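Local atomic coordinates of glycosyl hydrolases family 31 family protein (PDB entry 6DRU), a protein that hydrolyses xyloglucan oligosaccharides, releasing alpha-xylose from the glucose at their non-reducing end. Residues L540-L545 with P583-Y588; S461-V466 with R478-I483; T548-F553 with I589-Q594; V664-T669 with Q690-P695. All coordinates share one frame; numbering follows the deposited sequence.

Interaction 1. Residues L540-L545 with P583-Y588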
loop_
_atom_site.group_PDB
_atom_site.type_symbol
_atom_site.label_atom_id
_atom_site.label_comp_id
_atom_site.label_asym_id
_atom_site.label_seq_id
_atom_site.Cartn_x
_atom_site.Cartn_y
_atom_site.Cartn_z
ATOM N N LEU A 540 30.986 -29.408 30.722
ATOM C CA LEU A 540 30.672 -28.243 29.900
ATOM C C LEU A 540 30.496 -26.990 30.747
ATOM O O LEU A 540 30.988 -25.915 30.386
ATOM C CB LEU A 540 29.416 -28.511 29.072
ATOM C CG LEU A 540 28.881 -27.339 28.245
ATOM C CD1 LEU A 540 29.951 -26.784 27.313
ATOM C CD2 LEU A 540 27.649 -27.762 27.460
ATOM N N TYR A 541 29.790 -27.104 31.876
ATOM C CA TYR A 541 29.529 -25.927 32.697
ATOM C C TYR A 541 30.815 -25.353 33.276
ATOM O O TYR A 541 30.993 -24.130 33.314
ATOM C CB TYR A 541 28.547 -26.266 33.819
ATOM C CG TYR A 541 28.245 -25.078 34.703
ATOM C CD1 TYR A 541 27.339 -24.106 34.303
ATOM C CD2 TYR A 541 28.875 -24.918 35.931
ATOM C CE1 TYR A 541 27.064 -23.013 35.101
ATOM C CE2 TYR A 541 28.607 -23.829 36.736
ATOM C CZ TYR A 541 27.700 -22.879 36.315
ATOM O OH TYR A 541 27.425 -21.791 37.111
ATOM N N VAL A 542 31.723 -26.215 33.738
ATOM C CA VAL A 542 32.958 -25.727 34.343
ATOM C C VAL A 542 33.828 -25.039 33.298
ATOM O O VAL A 542 34.462 -24.013 33.576
ATOM C CB VAL A 542 33.698 -26.881 35.043
ATOM C CG1 VAL A 542 35.099 -26.453 35.446
ATOM C CG2 VAL A 542 32.915 -27.337 36.265
ATOM N N ARG A 543 33.860 -25.578 32.077
ATOM C CA ARG A 543 34.539 -24.886 30.985
ATOM C C ARG A 543 33.885 -23.540 30.704
ATOM O O ARG A 543 34.574 -22.533 30.495
ATOM C CB ARG A 543 34.531 -25.753 29.726
ATOM C CG ARG A 543 35.316 -27.050 29.838
ATOM C CD ARG A 543 36.802 -26.785 29.985
ATOM N NE ARG A 543 37.590 -27.981 29.712
ATOM C CZ ARG A 543 38.915 -28.032 29.778
ATOM N NH1 ARG A 543 39.606 -26.949 30.110
ATOM N NH2 ARG A 543 39.552 -29.164 29.511
ATOM N N TRP A 544 32.550 -23.504 30.699
ATOM C CA TRP A 544 31.824 -22.277 30.388
ATOM C C TRP A 544 31.974 -21.250 31.505
ATOM O O TRP A 544 32.239 -20.070 31.247
ATOM C CB TRP A 544 30.352 -22.609 30.144
ATOM C CG TRP A 544 29.646 -21.693 29.194
ATOM C CD1 TRP A 544 29.772 -20.338 29.110
ATOM C CD2 TRP A 544 28.693 -22.071 28.194
ATOM N NE1 TRP A 544 28.957 -19.848 28.118
ATOM C CE2 TRP A 544 28.284 -20.892 27.540
ATOM C CE3 TRP A 544 28.147 -23.292 27.787
ATOM C CZ2 TRP A 544 27.355 -20.899 26.503
ATOM C CZ3 TRP A 544 27.224 -23.297 26.757
ATOM C CH2 TRP A 544 26.839 -22.110 26.127
ATOM N N LEU A 545 31.795 -21.683 32.757
ATOM C CA LEU A 545 31.920 -20.773 33.893
ATOM C C LEU A 545 33.317 -20.171 33.970
ATOM O O LEU A 545 33.480 -19.008 34.357
ATOM C CB LEU A 545 31.573 -21.514 35.188
ATOM C CG LEU A 545 31.336 -20.732 36.485
ATOM C CD1 LEU A 545 32.638 -20.392 37.201
ATOM C CD2 LEU A 545 30.532 -19.471 36.210
ATOM N N PRO A 583 35.214 -26.806 44.290
ATOM C CA PRO A 583 36.440 -26.003 44.426
ATOM C C PRO A 583 36.892 -25.366 43.123
ATOM O O PRO A 583 37.527 -24.305 43.153
ATOM C CB PRO A 583 37.468 -27.018 44.949
ATOM C CG PRO A 583 36.954 -28.335 44.497
ATOM C CD PRO A 583 35.468 -28.227 44.599
ATOM N N ILE A 584 36.586 -25.980 41.979
ATOM C CA ILE A 584 36.951 -25.386 40.697
ATOM C C ILE A 584 36.126 -24.130 40.439
ATOM O O ILE A 584 36.656 -23.093 40.020
ATOM C CB ILE A 584 36.780 -26.409 39.559
ATOM C CG1 ILE A 584 37.451 -27.733 39.919
ATOM C CG2 ILE A 584 37.358 -25.864 38.266
ATOM C CD1 ILE A 584 37.342 -28.778 38.830
ATOM N N ILE A 585 34.817 -24.207 40.680
ATOM C CA ILE A 585 33.939 -23.069 40.422
ATOM C C ILE A 585 34.261 -21.916 41.364
ATOM O O ILE A 585 34.301 -20.750 40.950
ATOM C CB ILE A 585 32.466 -23.501 40.534
ATOM C CG1 ILE A 585 32.170 -24.642 39.558
ATOM C CG2 ILE A 585 31.544 -22.321 40.266
ATOM C CD1 ILE A 585 30.797 -25.254 39.730
ATOM N N VAL A 586 34.492 -22.217 42.645
ATOM C CA VAL A 586 34.764 -21.170 43.623
ATOM C C VAL A 586 36.117 -20.514 43.363
ATOM O O VAL A 586 36.305 -19.325 43.648
ATOM C CB VAL A 586 34.666 -21.746 45.049
ATOM C CG1 VAL A 586 35.022 -20.693 46.085
ATOM C CG2 VAL A 586 33.263 -22.280 45.304
ATOM N N SER A 587 37.073 -21.261 42.802
ATOM C CA SER A 587 38.373 -20.675 42.491
ATOM C C SER A 587 38.247 -19.575 41.446
ATOM O O SER A 587 38.874 -18.515 41.570
ATOM C CB SER A 587 39.339 -21.757 42.010
ATOM O OG SER A 587 39.012 -22.188 40.699
ATOM N N TYR A 588 37.436 -19.803 40.410
ATOM C CA TYR A 588 37.241 -18.778 39.391
ATOM C C TYR A 588 36.440 -17.598 39.924
ATOM O O TYR A 588 36.613 -16.471 39.448
ATOM C CB TYR A 588 36.568 -19.386 38.162
ATOM C CG TYR A 588 37.532 -20.134 37.270
ATOM C CD1 TYR A 588 38.412 -19.448 36.442
ATOM C CD2 TYR A 588 37.574 -21.522 37.263
ATOM C CE1 TYR A 588 39.302 -20.123 35.627
ATOM C CE2 TYR A 588 38.458 -22.206 36.451
ATOM C CZ TYR A 588 39.320 -21.501 35.635
ATOM O OH TYR A 588 40.202 -22.174 34.824
#
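Ile585 packs between Tyr541 and Leu545, side chains one turn apart on the other helix. Its path can be followed from CB outward. At CB the chain forks. CG2, anti to the backbone N, goes to Leu545 and lies 3.8 Å from Leu545 CD1, with Leu545 CG just behind. The other branch is longer. Its CG1 sits 4.3 Å from Val542 CG2, a looser touch. CD1 then closes on the ring of Tyr541, 4.0 Å from Tyr541 CE2. It meets the ring at its edge, near the ring plane, and the two side chains cross at about a right angle. One face of the same ring is taken by Leu545 CB of its own helix, set toward the rim. The ring hydroxyl is hydrogen-bonded to Thr556 OG1, and Tyr577 stacks on the ring.

The two segments are parts of helices 535-548 and 582-594, in the TIM-barrel domain of this family 31 enzyme. They run almost parallel, their axes 10.2 Å apart at closest approach and 10° apart in direction. The interface between them is apolar, with no hydrogen bond across it.

Two more pairs flank the central isoleucine. Val542 CG1 meets Ile584 CG2 at 3.7 Å, the two side chains again crossing nearly at right angles. Leu545 CD1 also reaches the base of Tyr588, 4.2 Å from Tyr588 CB. The phenol turns away from the leucine, and its hydroxyl is hydrogen-bonded to Gln699 O. Ile584 is partly exposed, and its backbone O accepts a bond from Ser587 OG.

Interaction 2. Residues S461-V466 with R478-I483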
loop_
_atom_site.group_PDB
_atom_site.type_symbol
_atom_site.label_atom_id
_atom_site.label_comp_id
_atom_site.label_asym_id
_atom_site.label_seq_id
_atom_site.Cartn_x
_atom_site.Cartn_y
_atom_site.Cartn_z
ATOM N N SER A 461 28.147 9.899 33.515
ATOM C CA SER A 461 28.932 9.868 34.738
ATOM C C SER A 461 28.893 8.466 35.344
ATOM O O SER A 461 28.303 7.537 34.786
ATOM C CB SER A 461 28.423 10.915 35.727
ATOM O OG SER A 461 27.133 10.584 36.207
ATOM N N ALA A 462 29.530 8.311 36.501
ATOM C CA ALA A 462 29.628 7.001 37.132
ATOM C C ALA A 462 28.245 6.455 37.470
ATOM O O ALA A 462 27.377 7.176 37.969
ATOM C CB ALA A 462 30.484 7.084 38.395
ATOM N N CYS A 463 28.044 5.170 37.187
ATOM C CA CYS A 463 26.779 4.512 37.480
ATOM C C CYS A 463 26.752 4.021 38.919
ATOM O O CYS A 463 27.765 3.564 39.455
ATOM C CB CYS A 463 26.551 3.325 36.540
ATOM S SG CYS A 463 26.504 3.701 34.776
ATOM N N ASP A 464 25.583 4.124 39.546
ATOM C CA ASP A 464 25.346 3.463 40.822
ATOM C C ASP A 464 24.687 2.106 40.646
ATOM O O ASP A 464 24.879 1.214 41.480
ATOM C CB ASP A 464 24.466 4.336 41.722
ATOM C CG ASP A 464 25.241 5.451 42.395
ATOM O OD1 ASP A 464 26.456 5.580 42.132
ATOM O OD2 ASP A 464 24.631 6.202 43.184
ATOM N N HIS A 465 23.918 1.934 39.574
ATOM C CA HIS A 465 23.199 0.699 39.307
ATOM C C HIS A 465 23.255 0.414 37.813
ATOM O O HIS A 465 23.599 1.281 37.005
ATOM C CB HIS A 465 21.752 0.792 39.802
ATOM C CG HIS A 465 21.625 1.389 41.169
ATOM N ND1 HIS A 465 21.848 0.666 42.322
ATOM C CD2 HIS A 465 21.320 2.647 41.566
ATOM C CE1 HIS A 465 21.674 1.451 43.371
ATOM N NE2 HIS A 465 21.353 2.658 42.939
ATOM N N VAL A 466 22.912 -0.820 37.444
ATOM C CA VAL A 466 22.956 -1.267 36.059
ATOM C C VAL A 466 21.615 -1.880 35.681
ATOM O O VAL A 466 20.764 -2.155 36.527
ATOM C CB VAL A 466 24.090 -2.279 35.799
ATOM C CG1 VAL A 466 25.420 -1.732 36.273
ATOM C CG2 VAL A 466 23.777 -3.599 36.484
ATOM N N ARG A 478 25.890 4.081 25.739
ATOM C CA ARG A 478 25.775 5.282 26.555
ATOM C C ARG A 478 25.008 5.047 27.849
ATOM O O ARG A 478 24.996 5.936 28.707
ATOM C CB ARG A 478 25.091 6.390 25.755
ATOM C CG ARG A 478 23.594 6.186 25.591
ATOM C CD ARG A 478 22.972 7.266 24.725
ATOM N NE ARG A 478 23.406 7.166 23.336
ATOM C CZ ARG A 478 22.995 7.972 22.364
ATOM N NH1 ARG A 478 22.134 8.947 22.627
ATOM N NH2 ARG A 478 23.443 7.805 21.127
ATOM N N PHE A 479 24.376 3.890 28.014
ATOM C CA PHE A 479 23.526 3.616 29.163
ATOM C C PHE A 479 24.258 2.766 30.196
ATOM O O PHE A 479 25.176 2.009 29.870
ATOM C CB PHE A 479 22.246 2.892 28.737
ATOM C CG PHE A 479 21.455 3.614 27.684
ATOM C CD1 PHE A 479 20.879 4.844 27.952
ATOM C CD2 PHE A 479 21.270 3.051 26.432
ATOM C CE1 PHE A 479 20.144 5.505 26.985
ATOM C CE2 PHE A 479 20.535 3.707 25.462
ATOM C CZ PHE A 479 19.971 4.937 25.740
ATOM N N CYS A 480 23.834 2.897 31.454
ATOM C CA CYS A 480 24.234 1.962 32.499
ATOM C C CYS A 480 23.574 0.614 32.238
ATOM O O CYS A 480 22.755 0.155 33.040
ATOM C CB CYS A 480 23.845 2.482 33.887
ATOM S SG CYS A 480 24.549 4.084 34.365
ATOM N N SER A 481 23.918 -0.025 31.122
ATOM C CA SER A 481 23.194 -1.198 30.655
ATOM C C SER A 481 24.167 -2.158 29.988
ATOM O O SER A 481 25.028 -1.738 29.212
ATOM C CB SER A 481 22.085 -0.802 29.674
ATOM O OG SER A 481 21.321 -1.929 29.282
ATOM N N MET A 482 24.020 -3.444 30.295
ATOM C CA MET A 482 24.850 -4.494 29.720
ATOM C C MET A 482 23.996 -5.412 28.856
ATOM O O MET A 482 22.843 -5.702 29.188
ATOM C CB MET A 482 25.560 -5.301 30.813
ATOM C CG MET A 482 24.629 -6.060 31.741
ATOM S SD MET A 482 25.504 -7.007 33.001
ATOM C CE MET A 482 25.755 -5.751 34.253
ATOM N N ILE A 483 24.566 -5.858 27.741
ATOM C CA ILE A 483 23.879 -6.723 26.790
ATOM C C ILE A 483 24.336 -8.155 27.029
ATOM O O ILE A 483 25.516 -8.401 27.307
ATOM C CB ILE A 483 24.178 -6.287 25.341
ATOM C CG1 ILE A 483 23.818 -4.814 25.130
ATOM C CG2 ILE A 483 23.420 -7.152 24.348
ATOM C CD1 ILE A 483 22.353 -4.512 25.273
#
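Cys463 and Cys480 are joined by a disulfide, the covalent part of this contact. The SG atoms of Cys463 and Cys480 are 2.0 Å apart, and the torsion about the S-S bond is -91°. Each SG stands anti to its own carbonyl carbon (chi1 -59° in both), and both CB atoms point toward the partner segment.

Backbone atoms of 461-466 also meet Cys480, without a hydrogen bond between the two segments. Val466 CA makes a C-H...O contact with Cys480 O at 3.3 Å. Cys480 CB lies 3.4 Å from His465 O. Cys480 is the centre of an inverse gamma turn, just before its chain enters strand 481-484. That strand and strand 467-469 are parallel neighbours in the TIM-barrel sheet, so the disulfide links the chain just ahead of two adjacent barrel strands. Helix 439-455 packs against both cysteines through Arg452, and its Glu448 accepts a hydrogen bond from Cys480 N.

The apolar part is small. Val466 CG2 touches Met482 CE at 3.7 Å. The methionine chain is bent at its last torsion (chi3 85°), which turns the methyl toward the valine. Val466 also packs on Met321 of strand 319-328.

Interaction 3. Residues T548-F553 with I589-Q594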
loop_
_atom_site.group_PDB
_atom_site.type_symbol
_atom_site.label_atom_id
_atom_site.label_comp_id
_atom_site.label_asym_id
_atom_site.label_seq_id
_atom_site.Cartn_x
_atom_site.Cartn_y
_atom_site.Cartn_z
ATOM N N THR A 548 33.568 -17.140 31.605
ATOM C CA THR A 548 32.888 -15.927 32.046
ATOM C C THR A 548 33.737 -15.107 33.008
ATOM O O THR A 548 33.460 -13.918 33.198
ATOM C CB THR A 548 31.553 -16.280 32.701
ATOM O OG1 THR A 548 31.792 -16.981 33.928
ATOM C CG2 THR A 548 30.728 -17.156 31.776
ATOM N N THR A 549 34.759 -15.712 33.620
ATOM C CA THR A 549 35.691 -14.941 34.437
ATOM C C THR A 549 36.406 -13.882 33.609
ATOM O O THR A 549 36.700 -12.792 34.113
ATOM C CB THR A 549 36.713 -15.870 35.094
ATOM O OG1 THR A 549 36.044 -17.021 35.628
ATOM C CG2 THR A 549 37.448 -15.147 36.218
ATOM N N PHE A 550 36.682 -14.180 32.342
ATOM C CA PHE A 550 37.401 -13.259 31.472
ATOM C C PHE A 550 36.458 -12.657 30.437
ATOM O O PHE A 550 36.744 -12.663 29.236
ATOM C CB PHE A 550 38.578 -13.978 30.812
ATOM C CG PHE A 550 39.511 -14.621 31.798
ATOM C CD1 PHE A 550 40.569 -13.908 32.334
ATOM C CD2 PHE A 550 39.319 -15.934 32.201
ATOM C CE1 PHE A 550 41.423 -14.492 33.247
ATOM C CE2 PHE A 550 40.170 -16.524 33.114
ATOM C CZ PHE A 550 41.224 -15.802 33.638
ATOM N N LEU A 551 35.333 -12.136 30.906
ATOM C CA LEU A 551 34.341 -11.426 30.116
ATOM C C LEU A 551 34.012 -10.122 30.821
ATOM O O LEU A 551 34.284 -9.972 32.017
ATOM C CB LEU A 551 33.064 -12.259 29.934
ATOM C CG LEU A 551 33.132 -13.405 28.930
ATOM C CD1 LEU A 551 31.832 -14.187 28.928
ATOM C CD2 LEU A 551 33.437 -12.864 27.542
ATOM N N PRO A 552 33.455 -9.141 30.100
ATOM C CA PRO A 552 33.150 -7.851 30.740
ATOM C C PRO A 552 32.310 -7.978 31.997
ATOM O O PRO A 552 32.497 -7.199 32.939
ATOM C CB PRO A 552 32.410 -7.089 29.635
ATOM C CG PRO A 552 33.001 -7.628 28.378
ATOM C CD PRO A 552 33.227 -9.095 28.643
ATOM N N PHE A 553 31.400 -8.948 32.048
ATOM C CA PHE A 553 30.626 -9.227 33.248
ATOM C C PHE A 553 30.520 -10.731 33.428
ATOM O O PHE A 553 30.191 -11.450 32.480
ATOM C CB PHE A 553 29.228 -8.595 33.177
ATOM C CG PHE A 553 29.243 -7.093 33.228
ATOM C CD1 PHE A 553 29.231 -6.428 34.444
ATOM C CD2 PHE A 553 29.274 -6.346 32.061
ATOM C CE1 PHE A 553 29.250 -5.044 34.496
ATOM C CE2 PHE A 553 29.293 -4.964 32.107
ATOM C CZ PHE A 553 29.281 -4.313 33.326
ATOM N N ILE A 589 35.560 -17.833 40.901
ATOM C CA ILE A 589 34.873 -16.724 41.558
ATOM C C ILE A 589 35.878 -15.840 42.285
ATOM O O ILE A 589 35.818 -14.607 42.203
ATOM C CB ILE A 589 33.787 -17.255 42.513
ATOM C CG1 ILE A 589 32.650 -17.902 41.720
ATOM C CG2 ILE A 589 33.255 -16.135 43.395
ATOM C CD1 ILE A 589 31.542 -18.461 42.587
ATOM N N HIS A 590 36.818 -16.454 43.008
ATOM C CA HIS A 590 37.851 -15.681 43.689
ATOM C C HIS A 590 38.785 -14.998 42.695
ATOM O O HIS A 590 39.190 -13.850 42.907
ATOM C CB HIS A 590 38.639 -16.584 44.635
ATOM C CG HIS A 590 37.952 -16.837 45.941
ATOM N ND1 HIS A 590 37.467 -18.077 46.298
ATOM C CD2 HIS A 590 37.674 -16.011 46.976
ATOM C CE1 HIS A 590 36.918 -18.003 47.498
ATOM N NE2 HIS A 590 37.030 -16.760 47.931
ATOM N N LEU A 591 39.143 -15.692 41.610
ATOM C CA LEU A 591 39.987 -15.082 40.587
ATOM C C LEU A 591 39.314 -13.859 39.976
ATOM O O LEU A 591 39.980 -12.868 39.654
ATOM C CB LEU A 591 40.323 -16.106 39.503
ATOM C CG LEU A 591 41.099 -15.585 38.291
ATOM C CD1 LEU A 591 42.442 -15.009 38.719
ATOM C CD2 LEU A 591 41.285 -16.682 37.252
ATOM N N ARG A 592 37.990 -13.914 39.807
ATOM C CA ARG A 592 37.253 -12.773 39.277
ATOM C C ARG A 592 37.432 -11.548 40.165
ATOM O O ARG A 592 37.694 -10.443 39.675
ATOM C CB ARG A 592 35.772 -13.131 39.137
ATOM C CG ARG A 592 34.878 -11.980 38.707
ATOM C CD ARG A 592 35.109 -11.614 37.252
ATOM N NE ARG A 592 34.289 -10.478 36.840
ATOM C CZ ARG A 592 34.227 -10.015 35.596
ATOM N NH1 ARG A 592 34.940 -10.588 34.635
ATOM N NH2 ARG A 592 33.454 -8.977 35.312
ATOM N N TYR A 593 37.296 -11.727 41.482
ATOM C CA TYR A 593 37.509 -10.611 42.399
ATOM C C TYR A 593 38.973 -10.194 42.445
ATOM O O TYR A 593 39.273 -9.026 42.716
ATOM C CB TYR A 593 37.015 -10.973 43.799
ATOM C CG TYR A 593 35.510 -11.049 43.906
ATOM C CD1 TYR A 593 34.743 -9.894 43.959
ATOM C CD2 TYR A 593 34.857 -12.273 43.950
ATOM C CE1 TYR A 593 33.368 -9.953 44.053
ATOM C CE2 TYR A 593 33.481 -12.344 44.043
ATOM C CZ TYR A 593 32.741 -11.179 44.095
ATOM O OH TYR A 593 31.368 -11.238 44.189
ATOM N N GLN A 594 39.894 -11.126 42.186
ATOM C CA GLN A 594 41.309 -10.776 42.157
ATOM C C GLN A 594 41.645 -9.903 40.954
ATOM O O GLN A 594 42.600 -9.118 41.004
ATOM C CB GLN A 594 42.164 -12.043 42.154
ATOM C CG GLN A 594 43.639 -11.800 42.437
ATOM C CD GLN A 594 44.447 -13.083 42.446
ATOM O OE1 GLN A 594 43.899 -14.178 42.304
ATOM N NE2 GLN A 594 45.757 -12.955 42.615
#
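Arg592 reaches from its helix into the loop 548-553 and grips three backbone carbonyls there. NH1 holds two of them. It donates to Leu551 O at 2.8 Å, nearly along the C=O axis, and this bond is the straightest of the three (160° at the hydrogen). Its bond to Thr549 O, at 2.9 Å, comes from above that carbonyl's plane and is more bent (146°). NH2 donates to Pro552 O at 3.1 Å, again from above the carbonyl plane. All three oxygens lie at the edge of the guanidinium, near its plane, which limits the group's rotation. NE is bonded to Leu250 O, so a fourth carbonyl helps hold it. The side chain starts with CG anti to the backbone N and bends at chi2 (72°), which carries the tip to the loop.

This loop follows helix 535-548. The arginine, on helix 582-594, thus ties an outer helix to the loop that leads into strand 554-555 of the TIM barrel. These three carbonyls of buried residues find donors in its guanidinium, and the positive charge probably strengthens the bonds.

The apolar part is ordinary van der Waals packing. Thr549 CG2 lies 3.9 Å from Arg592 CB, against the base of the arginine, and 4.2 Å from Leu591 CG. The threonine hydroxyl is hydrogen-bonded to Ala546 O. Leu591 CD2 comes to Phe550 CZ at 3.7 Å, oblique to the ring, with the side chains crossing at about a right angle. Phe550 also packs on Phe645 of strand 643-645. In contrast to the buried arginine, His590 and Gln594 of the same helix are exposed to solvent and make no contact with the loop.

Interaction 4. Residues V664-T669 with Q690-P695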
loop_
_atom_site.group_PDB
_atom_site.type_symbol
_atom_site.label_atom_id
_atom_site.label_comp_id
_atom_site.label_asym_id
_atom_site.label_seq_id
_atom_site.Cartn_x
_atom_site.Cartn_y
_atom_site.Cartn_z
ATOM N N VAL A 664 46.491 -23.064 21.053
ATOM C CA VAL A 664 46.264 -21.624 21.085
ATOM C C VAL A 664 47.256 -20.958 20.146
ATOM O O VAL A 664 48.459 -21.243 20.201
ATOM C CB VAL A 664 46.401 -21.065 22.512
ATOM C CG1 VAL A 664 46.216 -19.556 22.507
ATOM C CG2 VAL A 664 45.402 -21.734 23.442
ATOM N N TYR A 665 46.759 -20.073 19.287
ATOM C CA TYR A 665 47.620 -19.283 18.419
ATOM C C TYR A 665 48.065 -18.026 19.155
ATOM O O TYR A 665 47.240 -17.169 19.491
ATOM C CB TYR A 665 46.916 -18.906 17.116
ATOM C CG TYR A 665 47.775 -18.020 16.247
ATOM C CD1 TYR A 665 48.838 -18.548 15.529
ATOM C CD2 TYR A 665 47.539 -16.654 16.160
ATOM C CE1 TYR A 665 49.636 -17.749 14.742
ATOM C CE2 TYR A 665 48.333 -15.844 15.371
ATOM C CZ TYR A 665 49.381 -16.400 14.665
ATOM O OH TYR A 665 50.179 -15.608 13.877
ATOM N N LEU A 666 49.369 -17.919 19.406
ATOM C CA LEU A 666 49.933 -16.718 20.006
ATOM C C LEU A 666 50.313 -15.755 18.891
ATOM O O LEU A 666 51.202 -16.077 18.087
ATOM C CB LEU A 666 51.148 -17.062 20.850
ATOM C CG LEU A 666 50.875 -18.069 21.963
ATOM C CD1 LEU A 666 52.178 -18.586 22.531
ATOM C CD2 LEU A 666 50.019 -17.443 23.052
ATOM N N PRO A 667 49.674 -14.593 18.786
ATOM C CA PRO A 667 50.005 -13.668 17.697
ATOM C C PRO A 667 51.392 -13.070 17.871
ATOM O O PRO A 667 51.976 -13.060 18.957
ATOM C CB PRO A 667 48.918 -12.588 17.802
ATOM C CG PRO A 667 47.848 -13.186 18.676
ATOM C CD PRO A 667 48.564 -14.098 19.613
ATOM N N GLN A 668 51.916 -12.559 16.761
ATOM C CA GLN A 668 53.188 -11.853 16.768
ATOM C C GLN A 668 52.997 -10.455 17.344
ATOM O O GLN A 668 51.978 -9.804 17.095
ATOM C CB GLN A 668 53.751 -11.770 15.349
ATOM C CG GLN A 668 55.109 -11.113 15.247
ATOM C CD GLN A 668 56.234 -12.119 15.318
ATOM O OE1 GLN A 668 56.767 -12.399 16.392
ATOM N NE2 GLN A 668 56.605 -12.671 14.167
ATOM N N THR A 669 53.972 -10.003 18.136
ATOM C CA THR A 669 53.914 -8.687 18.760
ATOM C C THR A 669 54.899 -7.688 18.167
ATOM O O THR A 669 54.766 -6.487 18.430
ATOM C CB THR A 669 54.159 -8.790 20.271
ATOM O OG1 THR A 669 55.457 -9.355 20.512
ATOM C CG2 THR A 669 53.095 -9.659 20.922
ATOM N N GLN A 690 53.143 -18.309 16.404
ATOM C CA GLN A 690 53.044 -19.751 16.246
ATOM C C GLN A 690 51.854 -20.267 17.042
ATOM O O GLN A 690 51.321 -19.581 17.918
ATOM C CB GLN A 690 54.325 -20.450 16.705
ATOM C CG GLN A 690 54.851 -19.907 18.021
ATOM C CD GLN A 690 55.661 -20.924 18.793
ATOM O OE1 GLN A 690 55.844 -22.058 18.349
ATOM N NE2 GLN A 690 56.149 -20.522 19.962
ATOM N N VAL A 691 51.447 -21.493 16.727
ATOM C CA VAL A 691 50.409 -22.196 17.470
ATOM C C VAL A 691 51.081 -23.124 18.472
ATOM O O VAL A 691 51.953 -23.921 18.105
ATOM C CB VAL A 691 49.482 -22.988 16.532
ATOM C CG1 VAL A 691 48.514 -23.844 17.341
ATOM C CG2 VAL A 691 48.726 -22.046 15.613
ATOM N N VAL A 692 50.683 -23.018 19.734
ATOM C CA VAL A 692 51.248 -23.832 20.800
ATOM C C VAL A 692 50.131 -24.650 21.433
ATOM O O VAL A 692 48.979 -24.211 21.510
ATOM C CB VAL A 692 51.976 -22.969 21.857
ATOM C CG1 VAL A 692 53.040 -22.108 21.194
ATOM C CG2 VAL A 692 50.990 -22.100 22.623
ATOM N N LYS A 693 50.474 -25.861 21.863
ATOM C CA LYS A 693 49.538 -26.746 22.548
ATOM C C LYS A 693 49.873 -26.731 24.036
ATOM O O LYS A 693 50.887 -27.297 24.457
ATOM C CB LYS A 693 49.601 -28.161 21.976
ATOM C CG LYS A 693 48.952 -28.299 20.606
ATOM C CD LYS A 693 49.588 -29.421 19.796
ATOM C CE LYS A 693 49.225 -29.320 18.320
ATOM N NZ LYS A 693 49.856 -28.132 17.674
ATOM N N VAL A 694 49.024 -26.084 24.825
ATOM C CA VAL A 694 49.279 -25.881 26.249
ATOM C C VAL A 694 48.458 -26.861 27.078
ATOM O O VAL A 694 47.422 -27.355 26.609
ATOM C CB VAL A 694 48.991 -24.427 26.650
ATOM C CG1 VAL A 694 49.911 -23.499 25.892
ATOM C CG2 VAL A 694 47.538 -24.086 26.366
ATOM N N PRO A 695 48.886 -27.179 28.301
ATOM C CA PRO A 695 48.088 -28.062 29.168
ATOM C C PRO A 695 46.790 -27.384 29.578
ATOM O O PRO A 695 46.796 -26.304 30.174
ATOM C CB PRO A 695 49.008 -28.300 30.371
ATOM C CG PRO A 695 49.913 -27.111 30.389
ATOM C CD PRO A 695 50.141 -26.760 28.949
#
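A two-stranded antiparallel sheet in the C-terminal domain of the enzyme is formed by strands 661-666 and 690-695. Val664 and Val692 form a hydrogen-bonded pair. Val664 N donates to Val692 O at 2.8 Å, and Val692 N returns a bond to Val664 O at 2.9 Å. Tyr665 and Val691 follow as a non-hydrogen-bonded pair. Leu666 and Gln690 are the next hydrogen-bonded pair. Leu666 N binds Gln690 O at 3.0 Å, but the return bond from Gln690 N to Leu666 O is weak at 3.4 Å. The pairing therefore weakens toward this end, where the first strand gives way to loop at Pro667. Val691 CA adds a C-H...O contact to Val664 O.

The side chains divide between the two faces. On the face of Tyr665 and Val691, Val691 CG2 meets the edge of the phenol, near the ring plane, 3.5 Å from Tyr665 CD1. CG2 stands anti to the valine's carbonyl carbon (chi1 of CG1 173°), which brings it to the ring edge. On the other face Leu666 CD1 sits 3.7 Å from Val692 CG2, the side chains crossing at about a right angle, and Val692 CG1 lies close by. Val664 CG2 reaches Val694 CG2 more loosely, at 4.3 Å. Gln690, partly exposed, also points to this face, its NE2 bonded to Ala687 O.

Phe704 packs against Val664, Leu666, Val692 and Val694, so the face of these residues lies on strand 703-705 of the larger sheet of the domain. Strand 677-679 joins in, with Trp677 against Leu666 and Tyr679 against Val694.

Interactions 1 and 3 share helix 582-594 and touch where Tyr588 packs on Thr549. They use neighbouring parts of that helix differently: interaction 1 is apolar packing, whereas interaction 3 depends on an arginine bonded to loop carbonyls. Interaction 2 lies nearest the centre of the chain, at the entry to two barrel strands, and adds a covalent link. It meets interaction 3 where Met482 packs on Phe553. All three belong to the TIM-barrel domain. Interaction 4 is in the C-terminal domain, about 23 Å centre to centre from interactions 1 and 3, and is held by backbone pairing. All four are largely buried: every touching residue of interaction 3 is, whereas 1, 2 and 4 include partly exposed ones.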